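Local coordinates for putative nitroreductase (Thermotoga maritima, PDB 1VKW), which is of unproven function but, as a putative nitroreductase, is probably an oxidoreductase related to the FMN-dependent nitroreductases, at residues F133-L138 / P163-Y168; P142-K147 / E196-E201; G170-I175 / C213-P218. One frame throughout, in Å; residues are numbered along the deposited sequence.

Contact 1 (F133-L138 / P163-Y168); sequences FLENDL and PWKIKY
Asn-136 lays its amide along the backbone of Tyr-168 and grips it at both ends. OD1 receives Tyr-168 N at 2.9 Å in an almost straight bond (178° at the hydrogen), the donor tilted from the amide's carbonyl plane. ND2 gives its N-H to Tyr-168 O at 2.7 Å, in that carbonyl's plane and on a lone pair. With CG opposite its own carbonyl carbon (chi1 -48°), the amide meets the strand with its O and N atoms, and the paired bonds fix its rotation. Glu-135 stands across two lysine stems, at about a right angle to Lys-165: its OE2 rests against Lys-165 CG (3.5 Å), its OE1 against Lys-167 CD (3.5 Å). Neither lysine brings its NZ into contact with the carboxylate, the nearer being Lys-167 NZ, 4.6 Å from Glu-135 OE1, so any attraction is probably long-range. A single beta bridge, Leu-134 to Ile-166, lines this irregular segment up with strand 165-168, an outermost strand of a four-stranded antiparallel sheet. Ile-166 N donates to Phe-133 O at 2.8 Å, and Glu-135 N to Ile-166 O at 2.8 Å. Phe-133 and Trp-164 run alongside each other in the same direction, their rings oblique at 41° and closest at Phe-133 CE1 and Trp-164 CE3 (3.8 Å). Trp-164 O meets the edge of the Phe-133 ring near its plane, while Ile-166 turns to Val-149 and Ile-153 of helix 143-153.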
ATOM      1  N   PHE A 133      13.163  -4.671  12.755  1.00 26.53           N
ATOM      2  CA  PHE A 133      13.123  -4.722  11.297  1.00 27.65           C
ATOM      3  C   PHE A 133      14.426  -4.287  10.631  1.00 29.79           C
ATOM      4  O   PHE A 133      14.765  -4.737   9.527  1.00 31.42           O
ATOM      5  CB  PHE A 133      11.998  -3.830  10.798  1.00 28.18           C
ATOM      6  CG  PHE A 133      10.643  -4.259  11.263  1.00 26.28           C
ATOM      7  CD1 PHE A 133      10.006  -5.322  10.656  1.00 29.49           C
ATOM      8  CD2 PHE A 133       9.999  -3.593  12.291  1.00 25.48           C
ATOM      9  CE1 PHE A 133       8.754  -5.719  11.067  1.00 30.75           C
ATOM     10  CE2 PHE A 133       8.738  -3.987  12.706  1.00 24.38           C
ATOM     11  CZ  PHE A 133       8.118  -5.047  12.091  1.00 27.63           C
ATOM     12  N   LEU A 134      15.165  -3.436  11.330  1.00 31.09           N
ATOM     13  CA  LEU A 134      16.241  -2.659  10.752  1.00 34.04           C
ATOM     14  C   LEU A 134      17.576  -3.345  10.990  1.00 34.32           C
ATOM     15  O   LEU A 134      17.909  -3.684  12.122  1.00 35.18           O
ATOM     16  CB  LEU A 134      16.220  -1.280  11.409  1.00 34.99           C
ATOM     17  CG  LEU A 134      16.960  -0.083  10.826  1.00 40.97           C
ATOM     18  CD1 LEU A 134      16.655   0.102   9.351  1.00 41.43           C
ATOM     19  CD2 LEU A 134      16.576   1.156  11.636  1.00 37.29           C
ATOM     20  N   GLU A 135      18.345  -3.561   9.928  1.00 33.67           N
ATOM     21  CA  GLU A 135      19.685  -4.126  10.069  1.00 35.47           C
ATOM     22  C   GLU A 135      20.644  -3.091  10.670  1.00 34.80           C
ATOM     23  O   GLU A 135      21.545  -3.441  11.433  1.00 37.01           O
ATOM     24  CB  GLU A 135      20.184  -4.660   8.727  1.00 34.29           C
ATOM     25  CG  GLU A 135      19.281  -5.760   8.172  1.00 39.53           C
ATOM     26  CD  GLU A 135      19.776  -6.335   6.857  1.00 41.60           C
ATOM     27  OE1 GLU A 135      20.994  -6.577   6.734  1.00 54.42           O
ATOM     28  OE2 GLU A 135      18.943  -6.556   5.948  1.00 52.25           O
ATOM     29  N   ASN A 136      20.400  -1.819  10.374  1.00 33.10           N
ATOM     30  CA  ASN A 136      21.196  -0.702  10.899  1.00 33.54           C
ATOM     31  C   ASN A 136      20.827  -0.334  12.320  1.00 33.38           C
ATOM     32  O   ASN A 136      19.708  -0.565  12.761  1.00 28.72           O
ATOM     33  CB  ASN A 136      20.968   0.559  10.068  1.00 32.90           C
ATOM     34  CG  ASN A 136      21.081   0.317   8.586  1.00 34.02           C
ATOM     35  OD1 ASN A 136      20.220  -0.326   7.986  1.00 33.02           O
ATOM     36  ND2 ASN A 136      22.137   0.849   7.980  1.00 29.95           N
ATOM     37  N   ASP A 137      21.770   0.286  13.019  1.00 34.54           N
ATOM     38  CA  ASP A 137      21.469   0.928  14.274  1.00 36.26           C
ATOM     39  C   ASP A 137      20.645   2.152  13.909  1.00 36.28           C
ATOM     40  O   ASP A 137      20.958   2.859  12.949  1.00 33.96           O
ATOM     41  CB  ASP A 137      22.747   1.311  15.017  1.00 37.48           C
ATOM     42  CG  ASP A 137      23.461   0.102  15.626  1.00 45.72           C
ATOM     43  OD1 ASP A 137      22.825  -0.968  15.798  1.00 53.52           O
ATOM     44  OD2 ASP A 137      24.662   0.135  15.978  1.00 57.03           O
ATOM     45  N   LEU A 138      19.573   2.383  14.658  1.00 36.51           N
ATOM     46  CA  LEU A 138      18.625   3.448  14.334  1.00 38.05           C
ATOM     47  C   LEU A 138      19.366   4.793  14.237  1.00 39.52           C
ATOM     48  O   LEU A 138      18.988   5.668  13.464  1.00 38.94           O
ATOM     49  CB  LEU A 138      17.504   3.465  15.385  1.00 38.91           C
ATOM     50  CG  LEU A 138      16.190   4.227  15.166  1.00 38.71           C
ATOM     51  CD1 LEU A 138      15.704   4.187  13.737  1.00 37.28           C
ATOM     52  CD2 LEU A 138      15.115   3.678  16.108  1.00 39.23           C
ATOM     53  N   PRO A 163       6.607  -9.286   7.575  1.00 28.88           N
ATOM     54  CA  PRO A 163       7.723 -10.140   7.163  1.00 29.21           C
ATOM     55  C   PRO A 163       8.881  -9.392   6.465  1.00 28.73           C
ATOM     56  O   PRO A 163       9.344  -9.831   5.415  1.00 31.77           O
ATOM     57  CB  PRO A 163       7.043 -11.118   6.191  1.00 28.87           C
ATOM     58  CG  PRO A 163       5.958 -10.295   5.538  1.00 29.01           C
ATOM     59  CD  PRO A 163       5.512  -9.293   6.574  1.00 27.78           C
ATOM     60  N   TRP A 164       9.363  -8.304   7.057  1.00 29.29           N
ATOM     61  CA  TRP A 164      10.342  -7.436   6.381  1.00 30.19           C
ATOM     62  C   TRP A 164      11.661  -7.333   7.110  1.00 28.47           C
ATOM     63  O   TRP A 164      11.715  -7.225   8.338  1.00 30.52           O
ATOM     64  CB  TRP A 164       9.780  -6.032   6.204  1.00 31.15           C
ATOM     65  CG  TRP A 164       8.374  -6.000   5.743  1.00 30.86           C
ATOM     66  CD1 TRP A 164       7.897  -6.413   4.540  1.00 30.71           C
ATOM     67  CD2 TRP A 164       7.249  -5.505   6.473  1.00 28.57           C
ATOM     68  NE1 TRP A 164       6.540  -6.215   4.479  1.00 32.18           N
ATOM     69  CE2 TRP A 164       6.117  -5.650   5.649  1.00 27.13           C
ATOM     70  CE3 TRP A 164       7.084  -4.948   7.742  1.00 27.44           C
ATOM     71  CZ2 TRP A 164       4.836  -5.260   6.053  1.00 30.55           C
ATOM     72  CZ3 TRP A 164       5.800  -4.555   8.141  1.00 31.28           C
ATOM     73  CH2 TRP A 164       4.706  -4.715   7.295  1.00 31.19           C
ATOM     74  N   LYS A 165      12.737  -7.353   6.340  1.00 28.64           N
ATOM     75  CA  LYS A 165      14.046  -7.010   6.861  1.00 29.93           C
ATOM     76  C   LYS A 165      14.515  -5.830   6.030  1.00 30.55           C
ATOM     77  O   LYS A 165      14.517  -5.916   4.797  1.00 31.55           O
ATOM     78  CB  LYS A 165      14.992  -8.206   6.734  1.00 28.30           C
ATOM     79  CG  LYS A 165      16.259  -8.152   7.570  1.00 31.70           C
ATOM     80  CD  LYS A 165      16.988  -9.534   7.556  1.00 32.92           C
ATOM     81  CE  LYS A 165      18.308  -9.542   8.330  1.00 37.62           C
ATOM     82  NZ  LYS A 165      19.096 -10.824   8.156  1.00 38.37           N
ATOM     83  N   ILE A 166      14.895  -4.738   6.697  1.00 28.87           N
ATOM     84  CA  ILE A 166      15.192  -3.466   6.033  1.00 29.22           C
ATOM     85  C   ILE A 166      16.628  -3.050   6.307  1.00 29.21           C
ATOM     86  O   ILE A 166      17.108  -3.130   7.450  1.00 25.92           O
ATOM     87  CB  ILE A 166      14.233  -2.346   6.532  1.00 28.09           C
ATOM     88  CG1 ILE A 166      12.765  -2.774   6.396  1.00 31.32           C
ATOM     89  CG2 ILE A 166      14.506  -1.003   5.819  1.00 30.86           C
ATOM     90  CD1 ILE A 166      11.779  -1.763   7.033  1.00 32.11           C
ATOM     91  N   LYS A 167      17.303  -2.589   5.255  1.00 28.89           N
ATOM     92  CA  LYS A 167      18.687  -2.167   5.359  1.00 29.68           C
ATOM     93  C   LYS A 167      18.887  -0.885   4.586  1.00 29.04           C
ATOM     94  O   LYS A 167      18.477  -0.777   3.432  1.00 30.89           O
ATOM     95  CB  LYS A 167      19.639  -3.259   4.827  1.00 28.39           C
ATOM     96  CG  LYS A 167      21.110  -2.913   4.963  1.00 35.02           C
ATOM     97  CD  LYS A 167      22.015  -4.050   4.493  1.00 37.40           C
ATOM     98  CE  LYS A 167      21.817  -4.387   3.019  1.00 43.49           C
ATOM     99  NZ  LYS A 167      22.743  -5.491   2.614  1.00 50.81           N
ATOM    100  N   TYR A 168      19.515   0.082   5.239  1.00 29.44           N
ATOM    101  CA  TYR A 168      19.852   1.355   4.638  1.00 31.00           C
ATOM    102  C   TYR A 168      21.358   1.351   4.371  1.00 31.87           C
ATOM    103  O   TYR A 168      22.148   1.074   5.287  1.00 31.26           O
ATOM    104  CB  TYR A 168      19.480   2.485   5.604  1.00 31.20           C
ATOM    105  CG  TYR A 168      20.025   3.830   5.208  1.00 35.54           C
ATOM    106  CD1 TYR A 168      19.581   4.470   4.061  1.00 36.48           C
ATOM    107  CD2 TYR A 168      20.983   4.469   5.994  1.00 37.81           C
ATOM    108  CE1 TYR A 168      20.087   5.715   3.699  1.00 39.50           C
ATOM    109  CE2 TYR A 168      21.493   5.689   5.644  1.00 37.77           C
ATOM    110  CZ  TYR A 168      21.043   6.312   4.500  1.00 36.84           C
ATOM    111  OH  TYR A 168      21.548   7.538   4.172  1.00 43.09           O
TER

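Contact 2 (P142-K147 / E196-E201); sequences PPEIVK and EIFKRE
Glu-144 and Ile-197 carry most of this contact, which brings the start of helix 143-153 against the end of helix 180-198. Across the segments the touching is van der Waals, mostly between carbons. Ile-197 has CG1 opposite its carbonyl carbon (chi1 -73°), which sets the CG2 branch against the stem of Glu-144, 3.6 Å from Glu-144 CG, and sends CD1 toward Lys-147, within 4.1 Å of Lys-147 CD. The extended lysine thus lends methylenes here, while its charged end makes a cation-pi contact with Phe-16 of helix 15-21. Phe-198 enters with the far corner of its ring: CZ lies 4.0 Å from Glu-144 CB, and Ile-145 CD1 approaches CZ at the ring edge, near the plane, at 4.3 Å. One face of that ring is covered by its own neighbour, since Ile-197 CG2 sits over the centre. Ile-148, one turn on from Glu-144, packs on both Ile-197 and Phe-198.

Several polar bonds lie inside each segment. Pro-142, at the N-cap position, offers its O to both Ile-145 N (2.9 Å) and Val-146 N. After the second helix, Lys-199 turns off with positive phi and folds back, NZ donating to Glu-196 O at 2.6 Å and forming a salt bridge with Glu-196 OE2 at 2.7 Å, which it meets from above the carboxylate plane. Arg-200 reaches on to Pro-218, and Glu-201 to Lys-47 and Tyr-191.

No hydrogen bond or salt bridge crosses between the two segments, so the helix ends meet here through van der Waals packing, with charged residues contributing their hydrocarbon stems.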
ATOM      1  N   PRO A 142      19.843   8.895   8.808  1.00 35.30           N
ATOM      2  CA  PRO A 142      19.500  10.312   8.761  1.00 34.74           C
ATOM      3  C   PRO A 142      17.985  10.449   8.961  1.00 33.75           C
ATOM      4  O   PRO A 142      17.248   9.473   8.743  1.00 33.44           O
ATOM      5  CB  PRO A 142      19.923  10.761   7.357  1.00 32.99           C
ATOM      6  CG  PRO A 142      20.395   9.577   6.649  1.00 34.77           C
ATOM      7  CD  PRO A 142      20.289   8.382   7.506  1.00 33.96           C
ATOM      8  N   PRO A 143      17.527  11.628   9.372  1.00 34.46           N
ATOM      9  CA  PRO A 143      16.111  11.834   9.689  1.00 34.30           C
ATOM     10  C   PRO A 143      15.133  11.447   8.571  1.00 33.73           C
ATOM     11  O   PRO A 143      14.055  10.935   8.865  1.00 31.44           O
ATOM     12  CB  PRO A 143      16.033  13.331  10.011  1.00 35.41           C
ATOM     13  CG  PRO A 143      17.407  13.693  10.433  1.00 37.96           C
ATOM     14  CD  PRO A 143      18.320  12.849   9.593  1.00 35.32           C
ATOM     15  N   GLU A 144      15.502  11.650   7.307  1.00 34.23           N
ATOM     16  CA  GLU A 144      14.580  11.303   6.221  1.00 34.16           C
ATOM     17  C   GLU A 144      14.333   9.793   6.236  1.00 31.99           C
ATOM     18  O   GLU A 144      13.224   9.333   5.976  1.00 29.97           O
ATOM     19  CB  GLU A 144      15.111  11.713   4.837  1.00 33.57           C
ATOM     20  CG  GLU A 144      15.291  13.202   4.619  1.00 35.66           C
ATOM     21  CD  GLU A 144      16.626  13.726   5.117  1.00 43.27           C
ATOM     22  OE1 GLU A 144      17.349  12.986   5.829  1.00 40.49           O
ATOM     23  OE2 GLU A 144      16.941  14.891   4.798  1.00 44.89           O
ATOM     24  N   ILE A 145      15.369   9.024   6.552  1.00 31.58           N
ATOM     25  CA  ILE A 145      15.269   7.570   6.440  1.00 30.44           C
ATOM     26  C   ILE A 145      14.477   6.989   7.611  1.00 29.56           C
ATOM     27  O   ILE A 145      13.680   6.062   7.427  1.00 28.72           O
ATOM     28  CB  ILE A 145      16.655   6.919   6.319  1.00 30.58           C
ATOM     29  CG1 ILE A 145      17.516   7.656   5.279  1.00 32.77           C
ATOM     30  CG2 ILE A 145      16.519   5.457   5.957  1.00 31.36           C
ATOM     31  CD1 ILE A 145      16.855   7.840   3.900  1.00 37.42           C
ATOM     32  N   VAL A 146      14.682   7.547   8.806  1.00 28.72           N
ATOM     33  CA  VAL A 146      13.874   7.171   9.962  1.00 28.29           C
ATOM     34  C   VAL A 146      12.391   7.296   9.570  1.00 28.02           C
ATOM     35  O   VAL A 146      11.613   6.358   9.756  1.00 28.07           O
ATOM     36  CB  VAL A 146      14.184   8.030  11.192  1.00 27.55           C
ATOM     37  CG1 VAL A 146      13.278   7.661  12.340  1.00 31.88           C
ATOM     38  CG2 VAL A 146      15.656   7.865  11.616  1.00 32.13           C
ATOM     39  N   LYS A 147      12.025   8.421   8.961  1.00 28.00           N
ATOM     40  CA  LYS A 147      10.631   8.641   8.569  1.00 30.04           C
ATOM     41  C   LYS A 147      10.130   7.593   7.569  1.00 28.10           C
ATOM     42  O   LYS A 147       9.038   7.037   7.738  1.00 29.34           O
ATOM     43  CB  LYS A 147      10.448  10.041   7.983  1.00 28.60           C
ATOM     44  CG  LYS A 147       8.989  10.438   7.791  1.00 33.41           C
ATOM     45  CD  LYS A 147       8.871  11.921   7.451  1.00 37.89           C
ATOM     46  CE  LYS A 147       7.470  12.471   7.761  1.00 43.72           C
ATOM     47  NZ  LYS A 147       7.384  13.926   7.479  1.00 42.85           N
ATOM     48  N   GLU A 196       7.848  11.701  -1.994  1.00 33.57           N
ATOM     49  CA  GLU A 196       7.433  12.919  -1.295  1.00 33.50           C
ATOM     50  C   GLU A 196       8.607  13.653  -0.636  1.00 32.60           C
ATOM     51  O   GLU A 196       8.739  14.872  -0.786  1.00 34.33           O
ATOM     52  CB  GLU A 196       6.369  12.579  -0.241  1.00 33.50           C
ATOM     53  CG  GLU A 196       5.896  13.754   0.601  1.00 35.66           C
ATOM     54  CD  GLU A 196       5.215  14.839  -0.213  1.00 43.95           C
ATOM     55  OE1 GLU A 196       4.581  14.512  -1.239  1.00 45.70           O
ATOM     56  OE2 GLU A 196       5.307  16.024   0.179  1.00 48.69           O
ATOM     57  N   ILE A 197       9.442  12.925   0.100  1.00 31.79           N
ATOM     58  CA  ILE A 197      10.540  13.529   0.846  1.00 32.90           C
ATOM     59  C   ILE A 197      11.578  14.168  -0.069  1.00 34.37           C
ATOM     60  O   ILE A 197      11.951  15.318   0.132  1.00 31.85           O
ATOM     61  CB  ILE A 197      11.202  12.503   1.790  1.00 33.95           C
ATOM     62  CG1 ILE A 197      10.260  12.225   2.962  1.00 34.81           C
ATOM     63  CG2 ILE A 197      12.548  13.031   2.333  1.00 36.05           C
ATOM     64  CD1 ILE A 197      10.661  11.069   3.823  1.00 32.32           C
ATOM     65  N   PHE A 198      12.028  13.425  -1.073  1.00 34.76           N
ATOM     66  CA  PHE A 198      13.152  13.862  -1.900  1.00 35.56           C
ATOM     67  C   PHE A 198      12.695  14.650  -3.098  1.00 36.87           C
ATOM     68  O   PHE A 198      13.512  15.289  -3.762  1.00 38.99           O
ATOM     69  CB  PHE A 198      14.027  12.661  -2.303  1.00 35.22           C
ATOM     70  CG  PHE A 198      14.779  12.071  -1.147  1.00 37.74           C
ATOM     71  CD1 PHE A 198      15.876  12.740  -0.610  1.00 37.06           C
ATOM     72  CD2 PHE A 198      14.368  10.882  -0.553  1.00 30.76           C
ATOM     73  CE1 PHE A 198      16.556  12.225   0.471  1.00 38.33           C
ATOM     74  CE2 PHE A 198      15.051  10.365   0.518  1.00 33.90           C
ATOM     75  CZ  PHE A 198      16.148  11.038   1.039  1.00 35.90           C
ATOM     76  N   LYS A 199      11.383  14.637  -3.347  1.00 38.04           N
ATOM     77  CA  LYS A 199      10.772  15.314  -4.484  1.00 38.88           C
ATOM     78  C   LYS A 199      11.395  14.854  -5.804  1.00 37.82           C
ATOM     79  O   LYS A 199      11.488  15.622  -6.759  1.00 37.07           O
ATOM     80  CB  LYS A 199      10.851  16.851  -4.327  1.00 40.31           C
ATOM     81  CG  LYS A 199      10.082  17.403  -3.110  1.00 42.88           C
ATOM     82  CD  LYS A 199       8.571  17.342  -3.329  1.00 44.50           C
ATOM     83  CE  LYS A 199       7.795  18.019  -2.211  1.00 46.78           C
ATOM     84  NZ  LYS A 199       7.357  17.075  -1.156  1.00 46.48           N
ATOM     85  N   ARG A 200      11.825  13.596  -5.837  1.00 37.36           N
ATOM     86  CA  ARG A 200      12.340  12.962  -7.046  1.00 38.10           C
ATOM     87  C   ARG A 200      11.690  11.590  -7.144  1.00 37.29           C
ATOM     88  O   ARG A 200      11.198  11.054  -6.156  1.00 38.03           O
ATOM     89  CB  ARG A 200      13.863  12.775  -6.973  1.00 38.71           C
ATOM     90  CG  ARG A 200      14.678  14.005  -6.591  1.00 42.59           C
ATOM     91  CD  ARG A 200      15.054  14.888  -7.744  1.00 45.29           C
ATOM     92  NE  ARG A 200      15.999  14.225  -8.639  1.00 47.87           N
ATOM     93  CZ  ARG A 200      16.355  14.684  -9.832  1.00 44.43           C
ATOM     94  NH1 ARG A 200      15.846  15.818 -10.301  1.00 46.01           N
ATOM     95  NH2 ARG A 200      17.222  14.003 -10.565  1.00 46.25           N
ATOM     96  N   GLU A 201      11.743  11.007  -8.329  1.00 37.05           N
ATOM     97  CA  GLU A 201      11.260   9.659  -8.569  1.00 36.21           C
ATOM     98  C   GLU A 201      12.288   8.600  -8.124  1.00 35.59           C
ATOM     99  O   GLU A 201      13.306   8.445  -8.794  1.00 35.48           O
ATOM    100  CB  GLU A 201      11.003   9.532 -10.078  1.00 37.34           C
ATOM    101  CG  GLU A 201      10.328   8.249 -10.511  1.00 39.54           C
ATOM    102  CD  GLU A 201       8.872   8.186 -10.092  1.00 47.57           C
ATOM    103  OE1 GLU A 201       8.366   9.153  -9.470  1.00 46.26           O
ATOM    104  OE2 GLU A 201       8.231   7.159 -10.387  1.00 50.43           O
TER

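Contact 3 (G170-I175 / C213-P218); sequences GGELCI and CLILNP
The carboxylate of Glu-172 has the neighbouring strand under a single face: Cys-213 CB lies 3.4 Å from OE1, and Ile-215 CG1 lies 3.6 Å from OE2, both on the same side of its plane. CG opposite the carbonyl carbon (chi1 -49°) and an extended chain lay Glu-172 alongside Ile-215, and OE2 goes on to a salt bridge with Arg-207 of strand 203-207. Replacing Glu-172 with an alanine would probably leave Arg-207 without its ionic mate and uncover Cys-213 and Ile-215. These strands are the central pair of a four-stranded antiparallel sheet, and a disulfide cross-links them at a non-hydrogen-bonded pair, Cys-174 SG to Cys-213 SG at 2.1 Å with chi3 106°. Leu-173 and Leu-214 form the adjoining hydrogen-bonded pair, Leu-214 N to Leu-173 O at 2.8 Å and Leu-173 N to Leu-214 O at 3.1 Å. Their side chains take the other face, turned to helices 143-153 and 180-198, where Leu-216 CD2 reaches Leu-173 CB at 4.2 Å. Beyond the strand, Leu-216 N donates to Gly-171 O at 3.3 Å, and a water links Gly-171 O to Asn-217 N.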
ATOM      1  N   GLY A 170      23.091   4.086   2.645  1.00 39.92           N
ATOM      2  CA  GLY A 170      23.584   5.388   2.208  1.00 38.45           C
ATOM      3  C   GLY A 170      22.784   5.862   1.011  1.00 38.92           C
ATOM      4  O   GLY A 170      21.980   6.786   1.136  1.00 42.62           O
ATOM      5  N   GLY A 171      22.987   5.231  -0.144  1.00 35.28           N
ATOM      6  CA  GLY A 171      22.215   5.564  -1.347  1.00 34.94           C
ATOM      7  C   GLY A 171      20.840   4.896  -1.464  1.00 33.74           C
ATOM      8  O   GLY A 171      19.962   5.379  -2.175  1.00 32.75           O
ATOM      9  N   GLU A 172      20.649   3.787  -0.765  1.00 32.09           N
ATOM     10  CA  GLU A 172      19.494   2.915  -1.002  1.00 31.73           C
ATOM     11  C   GLU A 172      18.884   2.402   0.277  1.00 32.06           C
ATOM     12  O   GLU A 172      19.553   2.317   1.302  1.00 32.85           O
ATOM     13  CB  GLU A 172      19.904   1.702  -1.837  1.00 31.93           C
ATOM     14  CG  GLU A 172      20.708   2.040  -3.067  1.00 31.71           C
ATOM     15  CD  GLU A 172      21.030   0.836  -3.914  1.00 32.75           C
ATOM     16  OE1 GLU A 172      20.772  -0.313  -3.488  1.00 40.57           O
ATOM     17  OE2 GLU A 172      21.542   1.051  -5.021  1.00 36.82           O
ATOM     18  N   LEU A 173      17.610   2.048   0.182  1.00 31.35           N
ATOM     19  CA  LEU A 173      16.866   1.400   1.256  1.00 32.66           C
ATOM     20  C   LEU A 173      16.432   0.094   0.642  1.00 30.79           C
ATOM     21  O   LEU A 173      15.822   0.087  -0.428  1.00 29.95           O
ATOM     22  CB  LEU A 173      15.659   2.241   1.684  1.00 32.42           C
ATOM     23  CG  LEU A 173      14.929   1.964   3.004  1.00 35.10           C
ATOM     24  CD1 LEU A 173      15.855   1.873   4.215  1.00 35.41           C
ATOM     25  CD2 LEU A 173      13.925   3.079   3.232  1.00 38.26           C
ATOM     26  N   CYS A 174      16.841  -1.000   1.271  1.00 30.48           N
ATOM     27  CA  CYS A 174      16.560  -2.345   0.775  1.00 32.78           C
ATOM     28  C   CYS A 174      15.599  -3.072   1.698  1.00 31.92           C
ATOM     29  O   CYS A 174      15.786  -3.067   2.907  1.00 32.64           O
ATOM     30  CB  CYS A 174      17.860  -3.133   0.645  1.00 34.17           C
ATOM     31  SG  CYS A 174      19.024  -2.399  -0.538  1.00 42.34           S
ATOM     32  N   ILE A 175      14.575  -3.687   1.109  1.00 30.11           N
ATOM     33  CA  ILE A 175      13.606  -4.498   1.827  1.00 30.77           C
ATOM     34  C   ILE A 175      13.665  -5.918   1.280  1.00 29.78           C
ATOM     35  O   ILE A 175      13.513  -6.125   0.071  1.00 28.07           O
ATOM     36  CB  ILE A 175      12.187  -3.942   1.626  1.00 30.72           C
ATOM     37  CG1 ILE A 175      12.108  -2.493   2.114  1.00 30.66           C
ATOM     38  CG2 ILE A 175      11.163  -4.813   2.346  1.00 31.64           C
ATOM     39  CD1 ILE A 175      10.831  -1.799   1.708  1.00 34.37           C
ATOM     40  N   CYS A 213      15.534  -3.012  -3.773  1.00 32.47           N
ATOM     41  CA  CYS A 213      16.164  -1.812  -3.258  1.00 34.44           C
ATOM     42  C   CYS A 213      15.605  -0.599  -3.954  1.00 33.01           C
ATOM     43  O   CYS A 213      15.291  -0.624  -5.148  1.00 33.19           O
ATOM     44  CB  CYS A 213      17.686  -1.854  -3.437  1.00 34.65           C
ATOM     45  SG  CYS A 213      18.512  -3.096  -2.406  1.00 43.65           S
ATOM     46  N   LEU A 214      15.487   0.463  -3.175  1.00 32.73           N
ATOM     47  CA  LEU A 214      15.029   1.738  -3.649  1.00 35.47           C
ATOM     48  C   LEU A 214      16.225   2.669  -3.694  1.00 32.13           C
ATOM     49  O   LEU A 214      16.841   2.927  -2.663  1.00 29.69           O
ATOM     50  CB  LEU A 214      14.001   2.282  -2.663  1.00 36.50           C
ATOM     51  CG  LEU A 214      12.926   3.213  -3.178  1.00 43.37           C
ATOM     52  CD1 LEU A 214      12.037   2.473  -4.165  1.00 46.56           C
ATOM     53  CD2 LEU A 214      12.118   3.726  -1.981  1.00 42.48           C
ATOM     54  N   ILE A 215      16.572   3.153  -4.881  1.00 30.17           N
ATOM     55  CA  ILE A 215      17.552   4.224  -4.971  1.00 31.52           C
ATOM     56  C   ILE A 215      16.779   5.515  -4.651  1.00 31.16           C
ATOM     57  O   ILE A 215      15.941   5.957  -5.430  1.00 30.78           O
ATOM     58  CB  ILE A 215      18.240   4.273  -6.344  1.00 29.89           C
ATOM     59  CG1 ILE A 215      18.929   2.933  -6.641  1.00 34.45           C
ATOM     60  CG2 ILE A 215      19.287   5.364  -6.368  1.00 30.64           C
ATOM     61  CD1 ILE A 215      19.388   2.790  -8.079  1.00 33.41           C
ATOM     62  N   LEU A 216      17.080   6.095  -3.498  1.00 31.64           N
ATOM     63  CA  LEU A 216      16.223   7.098  -2.871  1.00 33.11           C
ATOM     64  C   LEU A 216      16.224   8.452  -3.548  1.00 33.79           C
ATOM     65  O   LEU A 216      15.167   9.040  -3.747  1.00 35.72           O
ATOM     66  CB  LEU A 216      16.630   7.279  -1.405  1.00 33.63           C
ATOM     67  CG  LEU A 216      16.355   6.032  -0.556  1.00 35.43           C
ATOM     68  CD1 LEU A 216      17.136   6.092   0.745  1.00 43.58           C
ATOM     69  CD2 LEU A 216      14.876   5.871  -0.302  1.00 45.20           C
ATOM     70  N   ASN A 217      17.408   8.961  -3.871  1.00 33.38           N
ATOM     71  CA  ASN A 217      17.521  10.330  -4.405  1.00 35.83           C
ATOM     72  C   ASN A 217      18.268  10.280  -5.726  1.00 36.96           C
ATOM     73  O   ASN A 217      19.403  10.742  -5.819  1.00 35.98           O
ATOM     74  CB  ASN A 217      18.243  11.212  -3.385  1.00 34.64           C
ATOM     75  CG  ASN A 217      18.089  12.693  -3.660  1.00 36.76           C
ATOM     76  OD1 ASN A 217      17.144  13.136  -4.313  1.00 32.36           O
ATOM     77  ND2 ASN A 217      19.021  13.480  -3.124  1.00 37.15           N
ATOM     78  N   PRO A 218      17.652   9.670  -6.742  1.00 39.81           N
ATOM     79  CA  PRO A 218      18.338   9.431  -8.003  1.00 42.75           C
ATOM     80  C   PRO A 218      18.409  10.689  -8.855  1.00 46.09           C
ATOM     81  O   PRO A 218      17.374  11.181  -9.309  1.00 49.73           O
ATOM     82  CB  PRO A 218      17.479   8.361  -8.672  1.00 43.18           C
ATOM     83  CG  PRO A 218      16.124   8.594  -8.153  1.00 43.75           C
ATOM     84  CD  PRO A 218      16.260   9.189  -6.783  1.00 39.10           C
ATOM     85  OXT PRO A 218      19.487  11.244  -9.096  1.00 46.55           O
TER
HETATM   86  O   HOH W   1      20.037   7.779  -3.405  1.00 34.07           O

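How the contacts relate
Contacts 1 and 3 belong to one sheet, their centres about 13 Å apart: strands 165-168 and 172-176 are neighbours, joined where Lys-167 O meets Cys-174 N at 2.7 Å in a probable hydrogen bond. Contact 2 joins the two helices that pack on this sheet, its centre about 10 Å from that of contact 3 and about 16 Å from that of contact 1. Ile-145 ties all three together, with CG1 3.6 Å from Tyr-168 CE1 and CD1 3.6 Å from Leu-216 CD1. At the C-terminus, Arg-200 NH2 probably bonds Pro-218 O (3.1 Å), linking contacts 2 and 3. Along the chain, contact 1 closes before contact 3 opens, whereas contact 2 alternates with both.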